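Local atomic coordinates of SspB protein (Streptomyces clavuligerus, PDB entry 6JUF), a protein that belongs to a phosphorothioation-sensing anti-phage defence system of bacteria and probably acts in it as a metal-dependent DNA-cleaving enzyme. Residues E39-D44 with Y58-W63; A91-D96 with H114-S119; L27-M32 with L50-N55. All blocks are in the same frame, centred on the assembly; numbering follows the deposited sequence.

Contact 1 (E39-D44 with Y58-W63); sequences EAFLAD and YAMRYW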
loop_
_atom_site.group_PDB
_atom_site.type_symbol
_atom_site.label_atom_id
_atom_site.label_comp_id
_atom_site.label_asym_id
_atom_site.label_seq_id
_atom_site.Cartn_x
_atom_site.Cartn_y
_atom_site.Cartn_z
ATOM N N GLU B 39 -12.391 0.751 24.700
ATOM C CA GLU B 39 -11.120 0.626 25.435
ATOM C C GLU B 39 -10.082 -0.103 24.603
ATOM O O GLU B 39 -9.078 -0.579 25.130
ATOM C CB GLU B 39 -11.336 -0.015 26.846
ATOM C CG GLU B 39 -12.357 0.798 27.658
ATOM C CD GLU B 39 -12.711 0.215 29.011
ATOM O OE1 GLU B 39 -13.875 -0.209 29.225
ATOM O OE2 GLU B 39 -11.823 0.245 29.901
ATOM N N ALA B 40 -10.276 -0.169 23.280
ATOM C CA ALA B 40 -9.353 -0.941 22.449
ATOM C C ALA B 40 -7.861 -0.540 22.547
ATOM O O ALA B 40 -6.980 -1.415 22.458
ATOM C CB ALA B 40 -9.795 -0.884 20.983
ATOM N N PHE B 41 -7.587 0.737 22.758
ATOM C CA PHE B 41 -6.195 1.214 22.869
ATOM C C PHE B 41 -5.715 1.325 24.307
ATOM O O PHE B 41 -4.532 1.628 24.536
ATOM C CB PHE B 41 -6.024 2.579 22.180
ATOM C CG PHE B 41 -6.535 2.608 20.778
ATOM C CD1 PHE B 41 -5.823 1.940 19.772
ATOM C CD2 PHE B 41 -7.664 3.348 20.434
ATOM C CE1 PHE B 41 -6.302 1.933 18.464
ATOM C CE2 PHE B 41 -8.156 3.338 19.134
ATOM C CZ PHE B 41 -7.457 2.647 18.152
ATOM N N LEU B 42 -6.563 0.979 25.267
ATOM C CA LEU B 42 -6.199 1.146 26.691
ATOM C C LEU B 42 -6.077 -0.187 27.387
ATOM O O LEU B 42 -5.466 -0.271 28.473
ATOM C CB LEU B 42 -7.298 1.955 27.360
ATOM C CG LEU B 42 -7.362 3.399 26.871
ATOM C CD1 LEU B 42 -8.663 3.949 27.418
ATOM C CD2 LEU B 42 -6.173 4.238 27.279
ATOM N N ALA B 43 -6.688 -1.223 26.791
ATOM C CA ALA B 43 -6.702 -2.552 27.408
ATOM C C ALA B 43 -5.299 -3.086 27.707
ATOM O O ALA B 43 -4.330 -2.766 27.006
ATOM C CB ALA B 43 -7.467 -3.537 26.522
ATOM N N ASP B 44 -5.169 -3.870 28.780
ATOM C CA ASP B 44 -3.905 -4.490 29.090
ATOM C C ASP B 44 -3.348 -5.346 27.949
ATOM O O ASP B 44 -2.144 -5.316 27.685
ATOM C CB ASP B 44 -4.011 -5.394 30.314
ATOM C CG ASP B 44 -4.281 -4.648 31.569
ATOM O OD1 ASP B 44 -4.130 -3.397 31.621
ATOM O OD2 ASP B 44 -4.667 -5.358 32.533
ATOM N N TYR B 58 -0.023 3.633 20.833
ATOM C CA TYR B 58 -0.413 5.024 20.794
ATOM C C TYR B 58 -0.406 5.613 19.373
ATOM O O TYR B 58 -1.317 6.333 18.996
ATOM C CB TYR B 58 0.420 5.876 21.766
ATOM C CG TYR B 58 -0.382 7.054 22.149
ATOM C CD1 TYR B 58 -1.135 6.993 23.294
ATOM C CD2 TYR B 58 -0.417 8.223 21.344
ATOM C CE1 TYR B 58 -1.916 8.011 23.663
ATOM C CE2 TYR B 58 -1.234 9.299 21.726
ATOM C CZ TYR B 58 -1.965 9.151 22.897
ATOM O OH TYR B 58 -2.732 10.198 23.341
ATOM N N ALA B 59 0.632 5.287 18.614
ATOM C CA ALA B 59 0.703 5.766 17.222
ATOM C C ALA B 59 -0.524 5.295 16.435
ATOM O O ALA B 59 -1.115 6.043 15.675
ATOM C CB ALA B 59 1.997 5.312 16.564
ATOM N N MET B 60 -0.918 4.045 16.642
ATOM C CA MET B 60 -2.113 3.508 15.959
ATOM C C MET B 60 -3.393 4.282 16.366
ATOM O O MET B 60 -4.196 4.661 15.511
ATOM C CB MET B 60 -2.250 2.019 16.290
ATOM C CG MET B 60 -3.448 1.325 15.639
ATOM S SD MET B 60 -3.543 -0.353 16.248
ATOM C CE MET B 60 -4.293 -1.218 14.876
ATOM N N ARG B 61 -3.540 4.526 17.679
ATOM C CA ARG B 61 -4.635 5.326 18.209
ATOM C C ARG B 61 -4.640 6.739 17.601
ATOM O O ARG B 61 -5.702 7.237 17.150
ATOM C CB ARG B 61 -4.458 5.374 19.733
ATOM C CG ARG B 61 -5.469 6.267 20.502
ATOM C CD ARG B 61 -5.052 6.314 21.972
ATOM N NE ARG B 61 -5.885 7.221 22.708
ATOM C CZ ARG B 61 -5.846 7.313 24.038
ATOM N NH1 ARG B 61 -5.006 6.503 24.715
ATOM N NH2 ARG B 61 -6.628 8.185 24.664
ATOM N N TYR B 62 -3.451 7.375 17.579
ATOM C CA TYR B 62 -3.265 8.715 17.059
ATOM C C TYR B 62 -3.742 8.806 15.591
ATOM O O TYR B 62 -4.471 9.695 15.209
ATOM C CB TYR B 62 -1.790 9.166 17.217
ATOM C CG TYR B 62 -1.559 10.439 16.428
ATOM C CD1 TYR B 62 -1.886 11.699 16.948
ATOM C CD2 TYR B 62 -1.037 10.352 15.105
ATOM C CE1 TYR B 62 -1.739 12.841 16.169
ATOM C CE2 TYR B 62 -0.865 11.518 14.341
ATOM C CZ TYR B 62 -1.238 12.757 14.902
ATOM O OH TYR B 62 -1.112 13.891 14.136
ATOM N N TRP B 63 -3.311 7.840 14.791
ATOM C CA TRP B 63 -3.585 7.894 13.345
ATOM C C TRP B 63 -5.076 7.774 13.117
ATOM O O TRP B 63 -5.634 8.439 12.240
ATOM C CB TRP B 63 -2.782 6.902 12.512
ATOM C CG TRP B 63 -1.387 7.355 12.309
ATOM C CD1 TRP B 63 -0.217 6.696 12.658
ATOM C CD2 TRP B 63 -0.971 8.608 11.651
ATOM N NE1 TRP B 63 0.905 7.472 12.294
ATOM C CE2 TRP B 63 0.503 8.620 11.675
ATOM C CE3 TRP B 63 -1.656 9.671 11.025
ATOM C CZ2 TRP B 63 1.243 9.686 11.144
ATOM C CZ3 TRP B 63 -0.888 10.731 10.489
ATOM C CH2 TRP B 63 0.510 10.728 10.553
HETATM O O HOH W 1 -3.184 4.191 24.059
#

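Contact 2 (A91-D96 with H114-S119); sequences ARWLLD and HWWLLS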
loop_
_atom_site.group_PDB
_atom_site.type_symbol
_atom_site.label_atom_id
_atom_site.label_comp_id
_atom_site.label_asym_id
_atom_site.label_seq_id
_atom_site.Cartn_x
_atom_site.Cartn_y
_atom_site.Cartn_z
ATOM N N ALA B 91 -15.638 6.558 9.146
ATOM C CA ALA B 91 -14.922 5.301 9.164
ATOM C C ALA B 91 -15.895 4.162 8.792
ATOM O O ALA B 91 -15.520 3.275 8.004
ATOM C CB ALA B 91 -14.315 5.021 10.539
ATOM N N ARG B 92 -17.132 4.186 9.280
ATOM C CA ARG B 92 -18.123 3.181 8.860
ATOM C C ARG B 92 -18.323 3.265 7.322
ATOM O O ARG B 92 -18.452 2.216 6.701
ATOM C CB ARG B 92 -19.462 3.424 9.570
ATOM C CG ARG B 92 -20.655 2.635 9.061
ATOM C CD ARG B 92 -20.443 1.141 9.285
ATOM N NE ARG B 92 -21.541 0.290 8.771
ATOM C CZ ARG B 92 -21.616 -0.181 7.527
ATOM N NH1 ARG B 92 -20.722 0.168 6.577
ATOM N NH2 ARG B 92 -22.646 -0.972 7.192
ATOM N N TRP B 93 -18.393 4.457 6.754
ATOM C CA TRP B 93 -18.643 4.608 5.333
ATOM C C TRP B 93 -17.447 4.096 4.528
ATOM O O TRP B 93 -17.625 3.494 3.484
ATOM C CB TRP B 93 -18.983 6.066 5.052
ATOM C CG TRP B 93 -19.075 6.366 3.582
ATOM C CD1 TRP B 93 -20.191 6.313 2.758
ATOM C CD2 TRP B 93 -17.975 6.829 2.734
ATOM N NE1 TRP B 93 -19.846 6.645 1.472
ATOM C CE2 TRP B 93 -18.515 6.980 1.404
ATOM C CE3 TRP B 93 -16.613 7.112 2.961
ATOM C CZ2 TRP B 93 -17.724 7.410 0.318
ATOM C CZ3 TRP B 93 -15.860 7.580 1.872
ATOM C CH2 TRP B 93 -16.422 7.684 0.571
ATOM N N LEU B 94 -16.203 4.385 4.960
ATOM C CA LEU B 94 -15.027 4.091 4.154
ATOM C C LEU B 94 -14.435 2.710 4.365
ATOM O O LEU B 94 -14.100 1.973 3.399
ATOM C CB LEU B 94 -13.924 5.146 4.466
ATOM C CG LEU B 94 -12.590 4.865 3.713
ATOM C CD1 LEU B 94 -12.742 5.013 2.181
ATOM C CD2 LEU B 94 -11.490 5.772 4.257
ATOM N N LEU B 95 -14.272 2.320 5.623
ATOM C CA LEU B 95 -13.470 1.181 5.983
ATOM C C LEU B 95 -14.218 -0.113 6.265
ATOM O O LEU B 95 -13.569 -1.156 6.361
ATOM C CB LEU B 95 -12.571 1.512 7.210
ATOM C CG LEU B 95 -11.567 2.642 6.933
ATOM C CD1 LEU B 95 -10.912 2.965 8.287
ATOM C CD2 LEU B 95 -10.575 2.188 5.899
ATOM N N ASP B 96 -15.505 -0.077 6.495
ATOM C CA ASP B 96 -16.251 -1.293 6.765
ATOM C C ASP B 96 -16.119 -2.255 5.585
ATOM O O ASP B 96 -15.982 -1.843 4.412
ATOM C CB ASP B 96 -17.703 -0.942 6.981
ATOM C CG ASP B 96 -18.428 -2.017 7.733
ATOM O OD1 ASP B 96 -18.997 -2.913 7.065
ATOM O OD2 ASP B 96 -18.388 -2.000 8.970
ATOM N N HIS B 114 -5.957 11.941 3.009
ATOM C CA HIS B 114 -5.061 13.088 3.114
ATOM C C HIS B 114 -5.848 14.364 3.403
ATOM O O HIS B 114 -5.520 15.143 4.307
ATOM C CB HIS B 114 -4.216 13.193 1.824
ATOM C CG HIS B 114 -3.375 14.411 1.783
ATOM N ND1 HIS B 114 -3.602 15.473 0.931
ATOM C CD2 HIS B 114 -2.260 14.736 2.533
ATOM C CE1 HIS B 114 -2.634 16.411 1.159
ATOM N NE2 HIS B 114 -1.855 15.964 2.158
ATOM N N TRP B 115 -6.968 14.532 2.688
ATOM C CA TRP B 115 -7.857 15.662 2.929
ATOM C C TRP B 115 -8.376 15.636 4.382
ATOM O O TRP B 115 -8.370 16.655 5.087
ATOM C CB TRP B 115 -9.017 15.588 1.921
ATOM C CG TRP B 115 -10.025 16.718 2.137
ATOM C CD1 TRP B 115 -11.315 16.620 2.694
ATOM C CD2 TRP B 115 -9.819 18.163 1.874
ATOM N NE1 TRP B 115 -11.916 17.837 2.745
ATOM C CE2 TRP B 115 -11.073 18.824 2.240
ATOM C CE3 TRP B 115 -8.777 18.922 1.302
ATOM C CZ2 TRP B 115 -11.229 20.201 2.157
ATOM C CZ3 TRP B 115 -8.970 20.306 1.228
ATOM C CH2 TRP B 115 -10.178 20.916 1.663
ATOM N N TRP B 116 -8.754 14.425 4.859
ATOM C CA TRP B 116 -9.267 14.331 6.228
ATOM C C TRP B 116 -8.237 14.616 7.279
ATOM O O TRP B 116 -8.534 15.247 8.283
ATOM C CB TRP B 116 -9.900 12.985 6.505
ATOM C CG TRP B 116 -11.218 12.804 5.762
ATOM C CD1 TRP B 116 -11.981 13.791 5.074
ATOM C CD2 TRP B 116 -11.985 11.559 5.630
ATOM N NE1 TRP B 116 -13.122 13.221 4.531
ATOM C CE2 TRP B 116 -13.178 11.884 4.808
ATOM C CE3 TRP B 116 -11.793 10.245 6.038
ATOM C CZ2 TRP B 116 -14.143 10.904 4.480
ATOM C CZ3 TRP B 116 -12.759 9.290 5.721
ATOM C CH2 TRP B 116 -13.900 9.592 4.918
ATOM N N LEU B 117 -6.974 14.264 6.978
ATOM C CA LEU B 117 -5.881 14.495 7.932
ATOM C C LEU B 117 -5.692 16.035 8.139
ATOM O O LEU B 117 -5.465 16.495 9.232
ATOM C CB LEU B 117 -4.571 13.875 7.428
ATOM C CG LEU B 117 -3.324 14.083 8.308
ATOM C CD1 LEU B 117 -3.507 13.532 9.769
ATOM C CD2 LEU B 117 -2.103 13.455 7.672
ATOM N N LEU B 118 -5.816 16.771 7.048
ATOM C CA LEU B 118 -5.590 18.233 7.042
ATOM C C LEU B 118 -6.834 18.997 7.504
ATOM O O LEU B 118 -6.789 20.163 7.863
ATOM C CB LEU B 118 -5.152 18.686 5.645
ATOM C CG LEU B 118 -3.792 18.231 5.148
ATOM C CD1 LEU B 118 -3.648 18.612 3.691
ATOM C CD2 LEU B 118 -2.655 18.806 6.005
ATOM N N SER B 119 -7.964 18.291 7.495
ATOM C CA SER B 119 -9.282 18.941 7.664
ATOM C C SER B 119 -9.467 19.634 9.010
ATOM O O SER B 119 -9.043 19.110 10.022
ATOM C CB SER B 119 -10.406 17.901 7.481
ATOM O OG SER B 119 -11.674 18.493 7.541
#

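Contact 3 (L27-M32 with L50-N55); sequences LHKAYM and LGVGKN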
loop_
_atom_site.group_PDB
_atom_site.type_symbol
_atom_site.label_atom_id
_atom_site.label_comp_id
_atom_site.label_asym_id
_atom_site.label_seq_id
_atom_site.Cartn_x
_atom_site.Cartn_y
_atom_site.Cartn_z
ATOM N N LEU B 27 -4.989 1.288 10.213
ATOM C CA LEU B 27 -6.303 1.943 10.068
ATOM C C LEU B 27 -7.399 0.844 10.131
ATOM O O LEU B 27 -8.411 0.974 10.753
ATOM C CB LEU B 27 -6.375 2.666 8.755
ATOM C CG LEU B 27 -5.347 3.782 8.608
ATOM C CD1 LEU B 27 -5.603 4.458 7.259
ATOM C CD2 LEU B 27 -5.378 4.771 9.812
ATOM N N HIS B 28 -7.134 -0.226 9.406
ATOM C CA HIS B 28 -8.105 -1.336 9.300
ATOM C C HIS B 28 -8.419 -2.050 10.598
ATOM O O HIS B 28 -9.607 -2.151 11.012
ATOM C CB HIS B 28 -7.604 -2.327 8.240
ATOM C CG HIS B 28 -8.428 -3.580 8.113
ATOM N ND1 HIS B 28 -9.620 -3.602 7.460
ATOM C CD2 HIS B 28 -8.171 -4.890 8.526
ATOM C CE1 HIS B 28 -10.119 -4.884 7.482
ATOM N NE2 HIS B 28 -9.224 -5.679 8.118
ATOM N N LYS B 29 -7.340 -2.478 11.249
ATOM C CA LYS B 29 -7.508 -3.184 12.563
ATOM C C LYS B 29 -8.019 -2.261 13.658
ATOM O O LYS B 29 -8.791 -2.738 14.487
ATOM C CB LYS B 29 -6.209 -3.812 13.028
ATOM C CG LYS B 29 -5.824 -4.958 12.129
ATOM C CD LYS B 29 -4.651 -5.776 12.624
ATOM C CE LYS B 29 -3.328 -5.069 12.443
ATOM N NZ LYS B 29 -2.350 -5.559 13.448
ATOM N N ALA B 30 -7.633 -0.974 13.661
ATOM C CA ALA B 30 -8.218 -0.026 14.627
ATOM C C ALA B 30 -9.759 0.041 14.458
ATOM O O ALA B 30 -10.501 -0.067 15.439
ATOM C CB ALA B 30 -7.549 1.345 14.533
ATOM N N TYR B 31 -10.225 0.175 13.214
ATOM C CA TYR B 31 -11.659 0.240 12.937
ATOM C C TYR B 31 -12.384 -0.976 13.483
ATOM O O TYR B 31 -13.397 -0.887 14.146
ATOM C CB TYR B 31 -11.920 0.425 11.445
ATOM C CG TYR B 31 -13.440 0.369 11.157
ATOM C CD1 TYR B 31 -14.297 1.361 11.539
ATOM C CD2 TYR B 31 -13.984 -0.768 10.511
ATOM C CE1 TYR B 31 -15.668 1.300 11.326
ATOM C CE2 TYR B 31 -15.399 -0.841 10.297
ATOM C CZ TYR B 31 -16.215 0.197 10.680
ATOM O OH TYR B 31 -17.545 0.115 10.429
ATOM N N MET B 32 -11.830 -2.132 13.168
ATOM C CA MET B 32 -12.486 -3.426 13.476
ATOM C C MET B 32 -12.607 -3.607 15.002
ATOM O O MET B 32 -13.589 -4.116 15.534
ATOM C CB MET B 32 -11.761 -4.625 12.853
ATOM C CG MET B 32 -11.817 -4.775 11.328
ATOM S SD MET B 32 -13.492 -4.578 10.654
ATOM C CE MET B 32 -14.241 -6.095 11.288
ATOM N N LEU B 50 -4.596 -5.805 19.073
ATOM C CA LEU B 50 -4.474 -4.912 17.910
ATOM C C LEU B 50 -3.427 -5.484 16.940
ATOM O O LEU B 50 -3.282 -5.015 15.804
ATOM C CB LEU B 50 -4.049 -3.483 18.320
ATOM C CG LEU B 50 -4.976 -2.700 19.255
ATOM C CD1 LEU B 50 -4.237 -1.550 19.913
ATOM C CD2 LEU B 50 -6.212 -2.256 18.533
ATOM N N GLY B 51 -2.656 -6.451 17.398
ATOM C CA GLY B 51 -1.569 -7.023 16.632
ATOM C C GLY B 51 -0.463 -6.047 16.309
ATOM O O GLY B 51 0.041 -6.033 15.180
ATOM N N VAL B 52 -0.080 -5.252 17.283
ATOM C CA VAL B 52 1.029 -4.296 17.152
ATOM C C VAL B 52 1.940 -4.411 18.378
ATOM O O VAL B 52 1.571 -4.974 19.431
ATOM C CB VAL B 52 0.499 -2.826 16.977
ATOM C CG1 VAL B 52 -0.491 -2.783 15.803
ATOM C CG2 VAL B 52 -0.239 -2.314 18.233
ATOM N N GLY B 53 3.142 -3.864 18.228
ATOM C CA GLY B 53 4.077 -3.768 19.334
ATOM C C GLY B 53 3.607 -2.786 20.407
ATOM O O GLY B 53 2.869 -1.873 20.144
ATOM N N LYS B 54 4.069 -3.027 21.653
ATOM C CA LYS B 54 3.779 -2.119 22.745
ATOM C C LYS B 54 4.043 -0.610 22.384
ATOM O O LYS B 54 3.208 0.272 22.694
ATOM C CB LYS B 54 4.523 -2.646 23.998
ATOM C CG LYS B 54 4.321 -1.906 25.299
ATOM C CD LYS B 54 2.875 -2.007 25.789
ATOM C CE LYS B 54 2.697 -2.966 26.956
ATOM N NZ LYS B 54 3.713 -4.065 27.017
ATOM N N ASN B 55 5.163 -0.342 21.676
ATOM C CA ASN B 55 5.504 1.062 21.372
ATOM C C ASN B 55 4.712 1.581 20.179
ATOM O O ASN B 55 4.856 2.734 19.830
ATOM C CB ASN B 55 7.003 1.236 21.135
ATOM C CG ASN B 55 7.499 0.430 19.982
ATOM O OD1 ASN B 55 6.977 -0.654 19.701
ATOM N ND2 ASN B 55 8.486 0.938 19.282
#

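Contact 1 (E39-D44 with Y58-W63)
F41, in the loop segment 39-44, and R61, on the helix segment 58-63, bring the two backbones closest, their CA atoms 6.4 Å apart. The aliphatic half of the arginine lies over one face of the phenyl ring. R61 CB stands 3.7 Å from the centroid of the F41 ring, 18° off the normal, a CH-pi contact, and R61 CG lies 3.7 Å from F41 CD2. With CG opposite the backbone N (chi1 176°) and the chain extended as far as NE, the arginine runs past the ring and carries its guanidinium beyond it to L42, whose CD2 is 3.6 Å from R61 NH1. A water in the guanidinium plane completes the link: it accepts from R61 NH1 at 3.0 Å and donates to F41 O at 2.9 Å, so one side chain offers a hydrocarbon surface to the ring and, through the water, a polar edge to the carbonyl of the same residue. M60 CG approaches the ring obliquely, 4.1 Å from F41 CE1. R61 NE forms a salt bridge with E72 on strand 70-74. F41 is wedged between helix 57-66, A30 of helix 24-34, L50 of helix 46-50 and S85 of strand 83-87.

Contact 2 (A91-D96 with H114-S119)
W116 meets W93 and L94 in helix-helix packing deep in the chain, where the W116 indole of helix 107-118 reaches the W93 ring and L94 of helix 89-95. The second segment starts at H114, within the helix, and two residues further on W116 supplies the whole contact from this side. Its CG lies opposite its own carbonyl carbon (chi1 -71°), and the benzene end of the indole is carried forward to the other helix, while NE1 is hydrogen-bonded to Y236 OH. The side chains of W116 and W93 cross at about a right angle, and W93 NE1 is held in turn by D315. Both buried indole N-H groups thus find polar partners in later parts of the chain, which helps fix the rotation of each ring. W115, L117 and L118 pack elsewhere, the tryptophan on helix 264-268 and the two leucines on W131, and S119 is the first residue to leave helical geometry. The carbons in touch are few: W116 CH2 lies 4.1 Å from W93 CZ3, and the neighbouring W116 CZ3 is 4.0 Å from L94 CD2.

Contact 3 (L27-M32 with L50-N55)
A Schellman motif ends helix 46-50, and K29 of helix 24-34 reaches across to it, giving a worked example of how a lysine can bind a carbonyl at a helix C-terminus. G51 is the C-prime residue, with positive phi (63°); its N bonds back to V48 O, and V52 N bonds to P47 O. The end of the lysine chain comes up to the L50 carbonyl. K29 NZ donates to L50 O at 2.6 Å, a short bond that lies in the carbonyl plane on a lone pair, with a C=O...N angle of 143°. The next carbonyl is near as well, G51 O lying 3.0 Å from K29 NZ, but the angle is poor and no hydrogen bond is formed there. The lysine chain leaves its helix with CG beside the backbone N, and a bend at chi3 (-75°) draws its outer methylenes alongside the same acceptor, so that K29 CE is 3.4 Å from L50 O. V52 CG1 borders the ammonium at 4.1 Å from K29 NZ.

Leucine, lysine and valine share a neighbour: L50, K29 and V52 all pack on M60 of helix 57-66. K29 also touches Y103 of the second subunit, and H28 meets the same tyrosine ring to ring, which places this part of helix 24-34 at the dimer interface.

The turn brings the carbonyl oxygens of L50 and G51 to the end of the helix, which is short and whose dipole adds at most a little. A positively charged ammonium set against L50 O, with G51 O close by, should be electrostatically favourable, and the pairing would probably polarise the L50 carbonyl and favour the charged ammonium.

In the fold
Contacts 1 and 3 interleave along the chain, the segments running 27-32, 39-44, 50-55 and 58-63, and their centres are only 8 Å apart. They touch directly, A40 O lying 3.7 Å from L50 CD1. Contact 2 follows later in sequence, about 18 Å from contact 1 and 17 Å from contact 3 between centres, nearer the centre of the chain's fold. Helix 24-34 links it to contact 3, with Y31 OH probably hydrogen-bonded to D96 OD2, and W63 packs on L117 to link it to contact 1. The three contacts therefore touch one another; R61 of contact 1 lies about 9 Å, side chain to side chain, from E18, a residue seen to bind magnesium in this protein, though no ion is bound to this chain.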